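Local coordinates for protein putative thiol-disulfide isomerase or thioredoxin (Salmonella enterica subsp. enterica serovar Typhimurium, PDB 3L9V) that probably catalyses thiol-disulfide exchange on other proteins as a DsbA-like oxidoreductase of the thioredoxin fold, at residues P16-F21 with S50-Y55; L67-A72 with D129-Q134; F21-C26 with S58-L63. All coordinates share one frame; numbering follows the deposited sequence.

Contact 1: P16-F21 with S50-Y55; sequences PAVVEF and SRMVKY
Val-18 to Phe-21 pair in register and in parallel with Met-52 to Tyr-55, the short strand axes 4.7 Å apart and inclined at 19°, through four backbone hydrogen bonds that start with Val-18 N to Arg-51 O and end with Tyr-55 N to Glu-20 O. On the face of Val-19 and Phe-21, Val-19 CG1 comes obliquely to Tyr-55, 3.5 Å from its CD2. That same CD2 lies over one face of the Phe-21 ring, near its rim, in an oblique pairing with planes 54° apart. At the strand entry, in the conformer given for Val-53 (a second is present), Pro-16 CB meets Val-53 CG2 at 3.7 Å. Glu-20 and Lys-54 share the other face. With CG anti to the backbone N (chi1 176°) and an extended chain, Glu-20 runs alongside Lys-54 and ends in a long salt bridge, OE2 to NZ 3.6 Å. One water closes it, giving a hydrogen to OE2 and accepting one from NZ. Glu-84 and Asp-39 also bind that ammonium. Lys-54 NZ is thus gripped by two further carboxylates and the shared water, and by Glu-20 at longer range, which ties the polar ends of this face together beside the paired strands.

Contact 2: L67-A72 with D129-Q134; sequences LTRAWA and DMVALQ
Gln-134 reaches across to Thr-68 with its amide, where NE2 gives a hydrogen bond of 3.1 Å to Thr-68 O. The carbonyl already accepts from Ala-72 N, one turn on in its own helix, and the two donors arrive from opposite faces of its plane. Gln-134 OE1 meets the Trp-71 ring at its edge, 3.1 Å from CD1, and accepts from the backbone N of His-56, while a weak bond from NE2 to Met-130 O ties the amide back to its own helix. These bonds fix which way round the buried amide sits. Segments 67-72 and 129-134, from helices 64-77 and 125-140 of the DsbA-like thioredoxin domain, have axes 8.6 Å apart and directed at 119° to each other; His-56 brings the end of strand 52-56 into the same junction. Ala-72 is a point of close approach, its CB touching Val-131 CG2 at 3.6 Å and Met-130 CB at 3.7 Å. Toward the less buried side the fit is looser. There Val-131 CG2 sits over the centre of the Arg-69 guanidinium, 3.9 Å from CZ, and the arginine, bent at chi3 (-75°), turns its NH1 to Asn-128 OD1 and Ile-122 O. Met-130, bent at chi2, leads its end away from segment 67-72 and packs on Met-75.

Contact 3: F21-C26 with S58-L63; sequences FFSFYC and SLLGPL
The turn leading into the CxxC-type helix, a thioredoxin-family active-site pattern whose first cysteine would be Cys-26, packs through Tyr-25 against the loop 58-63 that follows strand 52-56. Tyr-25 lays one ring face against Gly-61, whose CA stands 3.8 Å from the ring centroid and only 14° off its normal, a CH-pi contact over the middle of the face. Gly-61 has no side chain, and its CA lies directly on the ring. At the far end of the ring, Tyr-25 OH accepts a hydrogen bond of 2.9 Å from Leu-63 N, bent to 150° at the hydrogen, and Pro-62 CD lies 3.4 Å from that hydroxyl oxygen. Leu-63 is the N-cap residue of helix 64-77, so the tyrosine ties the turn before one helix to the start of another. The turn itself is a type I beta turn from Ser-23 to Cys-26, overlaid by an ST turn: Ser-23 OG, set anti to its own backbone N (chi1 168°), accepts from Tyr-25 N at 3.0 Å. The same OG donates to a water, which in turn donates to Leu-60 O, bridging the two segments beside the edge of the tyrosine ring. Leu-60 CD2 lies against both residues of the turn, 3.8 Å from Ser-23 OG and 3.9 Å from Tyr-25 CB. In the conformer given, one of two, the Cys-26 side chain caps a backbone N in the helix it precedes and packs on Thr-146 and Pro-147.

Overall arrangement
From the N terminus, strand 18-22 carries segment 16-21 of contact 1 straight into segment 21-26 of contact 3, with Phe-21 common to both. Helices 27-35 and 38-43 follow, and the chain returns along strand 52-56, closing contact 1; the next loop closes contact 3. Since their segments alternate, these two contacts cross. Contact 2 opens afterwards, in helix 64-77, and closes in helix 125-140 after a largely helical excursion, in series with both. Trp-71 joins them: its NE1 bonds to Lys-54 O of contact 1, and its ring packs edge-to-face with Phe-22 of segment 21-26. Sheet, active-site-type turn and helical part are thereby tied together.

Contact 1: P16-F21 with S50-Y55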
loop_
_atom_site.group_PDB
_atom_site.type_symbol
_atom_site.label_atom_id
_atom_site.label_comp_id
_atom_site.label_asym_id
_atom_site.label_seq_id
_atom_site.Cartn_x
_atom_site.Cartn_y
_atom_site.Cartn_z
ATOM N N PRO A 16 9.279 5.073 -7.855
ATOM C CA PRO A 16 10.001 4.445 -6.754
ATOM C C PRO A 16 10.448 3.038 -7.188
ATOM O O PRO A 16 9.834 2.480 -8.088
ATOM C CB PRO A 16 8.937 4.367 -5.652
ATOM C CG PRO A 16 7.958 5.461 -5.975
ATOM C CD PRO A 16 7.928 5.526 -7.468
ATOM N N ALA A 17 11.485 2.476 -6.572
ATOM C CA ALA A 17 11.975 1.155 -6.983
ATOM C C ALA A 17 10.898 0.096 -6.870
ATOM O O ALA A 17 10.794 -0.788 -7.731
ATOM C CB ALA A 17 13.184 0.736 -6.178
ATOM N N VAL A 18 10.132 0.155 -5.784
ATOM C CA VAL A 18 8.954 -0.697 -5.648
ATOM C C VAL A 18 7.755 0.145 -5.261
ATOM O O VAL A 18 7.838 1.022 -4.391
ATOM C CB VAL A 18 9.141 -1.831 -4.610
ATOM C CG1 VAL A 18 7.896 -2.709 -4.558
ATOM C CG2 VAL A 18 10.342 -2.683 -4.952
ATOM N N VAL A 19 6.647 -0.100 -5.930
ATOM C CA VAL A 19 5.379 0.525 -5.600
ATOM C C VAL A 19 4.362 -0.591 -5.381
ATOM O O VAL A 19 4.295 -1.527 -6.177
ATOM C CB VAL A 19 4.901 1.412 -6.749
ATOM C CG1 VAL A 19 3.466 1.892 -6.520
ATOM C CG2 VAL A 19 5.869 2.595 -6.954
ATOM N N GLU A 20 3.594 -0.495 -4.302
ATOM C CA GLU A 20 2.479 -1.420 -4.076
ATOM C C GLU A 20 1.128 -0.694 -3.886
ATOM O O GLU A 20 0.958 0.107 -2.971
ATOM C CB GLU A 20 2.781 -2.335 -2.888
ATOM C CG GLU A 20 1.637 -3.259 -2.541
ATOM C CD GLU A 20 1.897 -4.128 -1.320
ATOM O OE1 GLU A 20 3.062 -4.276 -0.884
ATOM O OE2 GLU A 20 0.912 -4.671 -0.791
ATOM N N PHE A 21 0.189 -0.934 -4.785
ATOM C CA PHE A 21 -1.172 -0.455 -4.590
ATOM C C PHE A 21 -1.901 -1.498 -3.757
ATOM O O PHE A 21 -1.822 -2.711 -4.050
ATOM C CB PHE A 21 -1.879 -0.236 -5.924
ATOM C CG PHE A 21 -1.339 0.941 -6.716
ATOM C CD1 PHE A 21 -0.154 0.828 -7.435
ATOM C CD2 PHE A 21 -2.014 2.156 -6.733
ATOM C CE1 PHE A 21 0.344 1.902 -8.181
ATOM C CE2 PHE A 21 -1.512 3.250 -7.457
ATOM C CZ PHE A 21 -0.335 3.119 -8.187
ATOM N N SER A 50 17.211 2.850 -2.927
ATOM C CA SER A 50 15.872 2.569 -3.465
ATOM C C SER A 50 14.801 2.570 -2.372
ATOM O O SER A 50 15.093 2.346 -1.199
ATOM C CB SER A 50 15.849 1.196 -4.148
ATOM O OG SER A 50 16.630 1.159 -5.334
ATOM N N ARG A 51 13.551 2.799 -2.763
ATOM C CA ARG A 51 12.464 2.822 -1.792
ATOM C C ARG A 51 11.247 2.014 -2.237
ATOM O O ARG A 51 11.032 1.803 -3.432
ATOM C CB ARG A 51 12.061 4.268 -1.469
ATOM C CG ARG A 51 11.418 5.052 -2.617
ATOM C CD ARG A 51 11.403 6.561 -2.291
ATOM N NE ARG A 51 10.642 7.387 -3.236
ATOM C CZ ARG A 51 11.002 7.615 -4.499
ATOM N NH1 ARG A 51 12.099 7.055 -4.998
ATOM N NH2 ARG A 51 10.255 8.392 -5.275
HETATM N N MSE A 52 10.468 1.555 -1.260
HETATM C CA MSE A 52 9.181 0.955 -1.525
HETATM C C MSE A 52 8.166 1.939 -1.002
HETATM O O MSE A 52 8.259 2.368 0.144
HETATM C CB MSE A 52 9.016 -0.366 -0.758
HETATM C CG MSE A 52 7.606 -0.954 -0.870
HETATM SE SE MSE A 52 7.514 -2.711 -0.021
HETATM C CE MSE A 52 5.804 -3.373 -0.605
ATOM N N VAL A 53 7.186 2.262 -1.841
ATOM C CA VAL A 53 6.104 3.162 -1.492
ATOM C C VAL A 53 4.763 2.462 -1.698
ATOM O O VAL A 53 4.591 1.740 -2.682
ATOM C CB VAL A 53 6.154 4.422 -2.373
ATOM C CG1 VAL A 53 5.120 5.408 -1.926
ATOM C CG2 VAL A 53 7.553 5.052 -2.301
ATOM N N LYS A 54 3.818 2.686 -0.780
ATOM C CA LYS A 54 2.488 2.105 -0.891
ATOM C C LYS A 54 1.422 3.155 -1.089
ATOM O O LYS A 54 1.387 4.210 -0.427
ATOM C CB LYS A 54 2.147 1.234 0.346
ATOM C CG LYS A 54 3.171 0.174 0.628
ATOM C CD LYS A 54 2.693 -0.780 1.716
ATOM C CE LYS A 54 1.491 -1.575 1.256
ATOM N NZ LYS A 54 1.075 -2.654 2.206
ATOM N N TYR A 55 0.527 2.845 -2.000
ATOM C CA TYR A 55 -0.560 3.714 -2.309
ATOM C C TYR A 55 -1.853 2.973 -2.105
ATOM O O TYR A 55 -1.995 1.843 -2.561
ATOM C CB TYR A 55 -0.493 4.144 -3.770
ATOM C CG TYR A 55 0.775 4.875 -4.156
ATOM C CD1 TYR A 55 1.196 6.002 -3.458
ATOM C CD2 TYR A 55 1.513 4.472 -5.265
ATOM C CE1 TYR A 55 2.341 6.697 -3.840
ATOM C CE2 TYR A 55 2.659 5.159 -5.659
ATOM C CZ TYR A 55 3.063 6.267 -4.944
ATOM O OH TYR A 55 4.195 6.929 -5.326
HETATM O O HOH W 1 13.598 4.294 -5.136
HETATM O O HOH W 2 -0.530 -4.839 1.415
#

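Contact 2: L67-A72 with D129-Q134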
loop_
_atom_site.group_PDB
_atom_site.type_symbol
_atom_site.label_atom_id
_atom_site.label_comp_id
_atom_site.label_asym_id
_atom_site.label_seq_id
_atom_site.Cartn_x
_atom_site.Cartn_y
_atom_site.Cartn_z
ATOM N N LEU A 67 -10.463 6.054 3.473
ATOM C CA LEU A 67 -9.188 5.422 3.770
ATOM C C LEU A 67 -8.060 6.009 2.890
ATOM O O LEU A 67 -7.006 6.337 3.392
ATOM C CB LEU A 67 -9.311 3.902 3.618
ATOM C CG LEU A 67 -10.204 3.328 4.756
ATOM C CD1 LEU A 67 -10.601 1.915 4.450
ATOM C CD2 LEU A 67 -9.464 3.385 6.095
ATOM N N THR A 68 -8.298 6.144 1.586
ATOM C CA THR A 68 -7.294 6.741 0.698
ATOM C C THR A 68 -6.847 8.134 1.182
ATOM O O THR A 68 -5.676 8.457 1.142
ATOM C CB THR A 68 -7.801 6.822 -0.772
ATOM O OG1 THR A 68 -7.966 5.497 -1.297
ATOM C CG2 THR A 68 -6.808 7.636 -1.710
ATOM N N ARG A 69 -7.789 8.941 1.639
ATOM C CA ARG A 69 -7.482 10.282 2.146
ATOM C C ARG A 69 -6.765 10.158 3.471
ATOM O O ARG A 69 -5.827 10.890 3.727
ATOM C CB ARG A 69 -8.761 11.126 2.280
ATOM C CG ARG A 69 -8.553 12.585 2.813
ATOM C CD ARG A 69 -9.808 13.440 2.569
ATOM N NE ARG A 69 -9.934 13.821 1.172
ATOM C CZ ARG A 69 -9.315 14.867 0.624
ATOM N NH1 ARG A 69 -8.553 15.653 1.371
ATOM N NH2 ARG A 69 -9.464 15.129 -0.669
ATOM N N ALA A 70 -7.187 9.204 4.303
ATOM C CA ALA A 70 -6.527 8.974 5.578
ATOM C C ALA A 70 -5.081 8.548 5.342
ATOM O O ALA A 70 -4.163 9.024 6.022
ATOM C CB ALA A 70 -7.280 7.919 6.391
ATOM N N TRP A 71 -4.881 7.673 4.348
ATOM C CA TRP A 71 -3.535 7.258 3.966
ATOM C C TRP A 71 -2.701 8.422 3.396
ATOM O O TRP A 71 -1.514 8.533 3.647
ATOM C CB TRP A 71 -3.624 6.137 2.921
ATOM C CG TRP A 71 -2.308 5.507 2.641
ATOM C CD1 TRP A 71 -1.561 5.635 1.490
ATOM C CD2 TRP A 71 -1.566 4.634 3.511
ATOM N NE1 TRP A 71 -0.390 4.911 1.613
ATOM C CE2 TRP A 71 -0.376 4.277 2.829
ATOM C CE3 TRP A 71 -1.782 4.137 4.807
ATOM C CZ2 TRP A 71 0.584 3.423 3.390
ATOM C CZ3 TRP A 71 -0.832 3.305 5.368
ATOM C CH2 TRP A 71 0.342 2.947 4.659
ATOM N N ALA A 72 -3.333 9.242 2.576
ATOM C CA ALA A 72 -2.684 10.452 2.075
ATOM C C ALA A 72 -2.170 11.269 3.274
ATOM O O ALA A 72 -1.072 11.815 3.251
ATOM C CB ALA A 72 -3.687 11.256 1.232
ATOM N N ASP A 129 -3.381 17.075 -2.354
ATOM C CA ASP A 129 -2.392 16.753 -3.378
ATOM C C ASP A 129 -2.087 15.261 -3.349
ATOM O O ASP A 129 -1.923 14.651 -4.381
ATOM C CB ASP A 129 -1.075 17.487 -3.136
ATOM C CG ASP A 129 -1.137 18.967 -3.491
ATOM O OD1 ASP A 129 -2.191 19.439 -3.947
ATOM O OD2 ASP A 129 -0.113 19.651 -3.303
HETATM N N MSE A 130 -1.993 14.690 -2.151
HETATM C CA MSE A 130 -1.562 13.306 -2.003
HETATM C C MSE A 130 -2.675 12.325 -2.406
HETATM O O MSE A 130 -2.411 11.214 -2.873
HETATM C CB MSE A 130 -1.064 13.043 -0.588
HETATM C CG MSE A 130 -0.056 11.912 -0.488
HETATM SE SE MSE A 130 1.607 12.309 -1.450
HETATM C CE MSE A 130 2.677 10.856 -0.755
ATOM N N VAL A 131 -3.916 12.750 -2.217
ATOM C CA VAL A 131 -5.065 12.019 -2.726
ATOM C C VAL A 131 -5.026 12.085 -4.251
ATOM O O VAL A 131 -5.198 11.068 -4.935
ATOM C CB VAL A 131 -6.404 12.587 -2.195
ATOM C CG1 VAL A 131 -7.565 11.896 -2.836
ATOM C CG2 VAL A 131 -6.515 12.453 -0.650
ATOM N N ALA A 132 -4.773 13.279 -4.792
ATOM C CA ALA A 132 -4.666 13.414 -6.241
ATOM C C ALA A 132 -3.607 12.470 -6.766
ATOM O O ALA A 132 -3.832 11.756 -7.739
ATOM C CB ALA A 132 -4.323 14.836 -6.632
ATOM N N LEU A 133 -2.444 12.466 -6.128
ATOM C CA LEU A 133 -1.360 11.623 -6.601
ATOM C C LEU A 133 -1.766 10.137 -6.629
ATOM O O LEU A 133 -1.482 9.427 -7.607
ATOM C CB LEU A 133 -0.118 11.806 -5.744
ATOM C CG LEU A 133 1.036 10.880 -6.144
ATOM C CD1 LEU A 133 1.644 11.281 -7.501
ATOM C CD2 LEU A 133 2.099 10.829 -5.063
ATOM N N GLN A 134 -2.427 9.665 -5.568
ATOM C CA GLN A 134 -2.792 8.241 -5.497
ATOM C C GLN A 134 -3.744 7.854 -6.610
ATOM O O GLN A 134 -3.618 6.772 -7.220
ATOM C CB GLN A 134 -3.370 7.872 -4.127
ATOM C CG GLN A 134 -2.315 7.921 -2.996
ATOM C CD GLN A 134 -2.939 7.635 -1.632
ATOM O OE1 GLN A 134 -2.950 6.489 -1.175
ATOM N NE2 GLN A 134 -3.463 8.680 -0.981
#

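Contact 3: F21-C26 with S58-L63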
loop_
_atom_site.group_PDB
_atom_site.type_symbol
_atom_site.label_atom_id
_atom_site.label_comp_id
_atom_site.label_asym_id
_atom_site.label_seq_id
_atom_site.Cartn_x
_atom_site.Cartn_y
_atom_site.Cartn_z
ATOM N N PHE A 21 0.189 -0.934 -4.785
ATOM C CA PHE A 21 -1.172 -0.455 -4.590
ATOM C C PHE A 21 -1.901 -1.498 -3.757
ATOM O O PHE A 21 -1.822 -2.711 -4.050
ATOM C CB PHE A 21 -1.879 -0.236 -5.924
ATOM C CG PHE A 21 -1.339 0.941 -6.716
ATOM C CD1 PHE A 21 -0.154 0.828 -7.435
ATOM C CD2 PHE A 21 -2.014 2.156 -6.733
ATOM C CE1 PHE A 21 0.344 1.902 -8.181
ATOM C CE2 PHE A 21 -1.512 3.250 -7.457
ATOM C CZ PHE A 21 -0.335 3.119 -8.187
ATOM N N PHE A 22 -2.593 -1.029 -2.715
ATOM C CA PHE A 22 -3.221 -1.926 -1.741
ATOM C C PHE A 22 -4.513 -1.298 -1.246
ATOM O O PHE A 22 -4.779 -0.126 -1.508
ATOM C CB PHE A 22 -2.283 -2.198 -0.539
ATOM C CG PHE A 22 -2.245 -1.045 0.505
ATOM C CD1 PHE A 22 -1.621 0.167 0.214
ATOM C CD2 PHE A 22 -2.855 -1.186 1.742
ATOM C CE1 PHE A 22 -1.598 1.218 1.153
ATOM C CE2 PHE A 22 -2.847 -0.158 2.688
ATOM C CZ PHE A 22 -2.204 1.053 2.392
ATOM N N SER A 23 -5.304 -2.082 -0.519
ATOM C CA SER A 23 -6.501 -1.570 0.130
ATOM C C SER A 23 -6.647 -2.170 1.523
ATOM O O SER A 23 -6.350 -3.332 1.712
ATOM C CB SER A 23 -7.740 -1.941 -0.677
ATOM O OG SER A 23 -8.910 -1.680 0.087
ATOM N N PHE A 24 -7.132 -1.399 2.494
ATOM C CA PHE A 24 -7.392 -1.978 3.819
ATOM C C PHE A 24 -8.519 -3.039 3.840
ATOM O O PHE A 24 -8.714 -3.743 4.837
ATOM C CB PHE A 24 -7.614 -0.868 4.852
ATOM C CG PHE A 24 -6.357 -0.121 5.180
ATOM C CD1 PHE A 24 -5.307 -0.763 5.798
ATOM C CD2 PHE A 24 -6.214 1.208 4.833
ATOM C CE1 PHE A 24 -4.133 -0.099 6.067
ATOM C CE2 PHE A 24 -5.054 1.880 5.117
ATOM C CZ PHE A 24 -4.007 1.226 5.729
ATOM N N TYR A 25 -9.228 -3.162 2.722
ATOM C CA TYR A 25 -10.292 -4.140 2.568
ATOM C C TYR A 25 -9.831 -5.438 1.876
ATOM O O TYR A 25 -10.590 -6.396 1.789
ATOM C CB TYR A 25 -11.423 -3.562 1.726
ATOM C CG TYR A 25 -12.288 -2.536 2.416
ATOM C CD1 TYR A 25 -13.263 -2.923 3.332
ATOM C CD2 TYR A 25 -12.161 -1.179 2.115
ATOM C CE1 TYR A 25 -14.069 -1.983 3.949
ATOM C CE2 TYR A 25 -12.966 -0.239 2.711
ATOM C CZ TYR A 25 -13.906 -0.644 3.641
ATOM O OH TYR A 25 -14.706 0.293 4.231
ATOM N N CYS A 26 -8.585 -5.452 1.413
ATOM C CA CYS A 26 -8.042 -6.529 0.587
ATOM C C CYS A 26 -7.344 -7.589 1.425
ATOM O O CYS A 26 -6.294 -7.335 1.990
ATOM C CB CYS A 26 -7.053 -5.933 -0.424
ATOM S SG CYS A 26 -6.033 -7.144 -1.308
ATOM N N SER A 58 -9.118 3.380 -3.825
ATOM C CA SER A 58 -10.384 3.863 -3.303
ATOM C C SER A 58 -11.535 3.009 -3.759
ATOM O O SER A 58 -12.593 3.033 -3.140
ATOM C CB SER A 58 -10.614 5.305 -3.764
ATOM O OG SER A 58 -9.558 6.109 -3.290
ATOM N N LEU A 59 -11.328 2.251 -4.835
ATOM C CA LEU A 59 -12.457 1.596 -5.481
ATOM C C LEU A 59 -13.133 0.545 -4.610
ATOM O O LEU A 59 -14.315 0.258 -4.779
ATOM C CB LEU A 59 -12.101 1.044 -6.877
ATOM C CG LEU A 59 -11.228 -0.181 -7.166
ATOM C CD1 LEU A 59 -11.692 -1.453 -6.461
ATOM C CD2 LEU A 59 -11.205 -0.405 -8.675
ATOM N N LEU A 60 -12.398 -0.016 -3.668
ATOM C CA LEU A 60 -12.899 -1.161 -2.926
ATOM C C LEU A 60 -13.516 -0.733 -1.590
ATOM O O LEU A 60 -12.959 0.121 -0.885
ATOM C CB LEU A 60 -11.750 -2.141 -2.691
ATOM C CG LEU A 60 -12.031 -3.594 -2.367
ATOM C CD1 LEU A 60 -12.762 -4.308 -3.511
ATOM C CD2 LEU A 60 -10.708 -4.262 -2.088
ATOM N N GLY A 61 -14.670 -1.316 -1.265
ATOM C CA GLY A 61 -15.323 -1.126 0.017
ATOM C C GLY A 61 -16.030 0.201 0.241
ATOM O O GLY A 61 -15.819 1.172 -0.481
ATOM N N PRO A 62 -16.901 0.242 1.257
ATOM C CA PRO A 62 -17.686 1.432 1.617
ATOM C C PRO A 62 -16.812 2.644 1.937
ATOM O O PRO A 62 -17.152 3.735 1.515
ATOM C CB PRO A 62 -18.426 1.007 2.894
ATOM C CG PRO A 62 -18.412 -0.478 2.889
ATOM C CD PRO A 62 -17.169 -0.904 2.141
ATOM N N LEU A 63 -15.722 2.458 2.677
ATOM C CA LEU A 63 -14.903 3.586 3.115
ATOM C C LEU A 63 -13.723 3.841 2.173
ATOM O O LEU A 63 -12.780 4.555 2.525
ATOM C CB LEU A 63 -14.429 3.382 4.564
ATOM C CG LEU A 63 -15.545 3.353 5.637
ATOM C CD1 LEU A 63 -15.051 2.858 6.990
ATOM C CD2 LEU A 63 -16.217 4.712 5.797
HETATM O O HOH W 3 -10.246 0.533 -0.558
#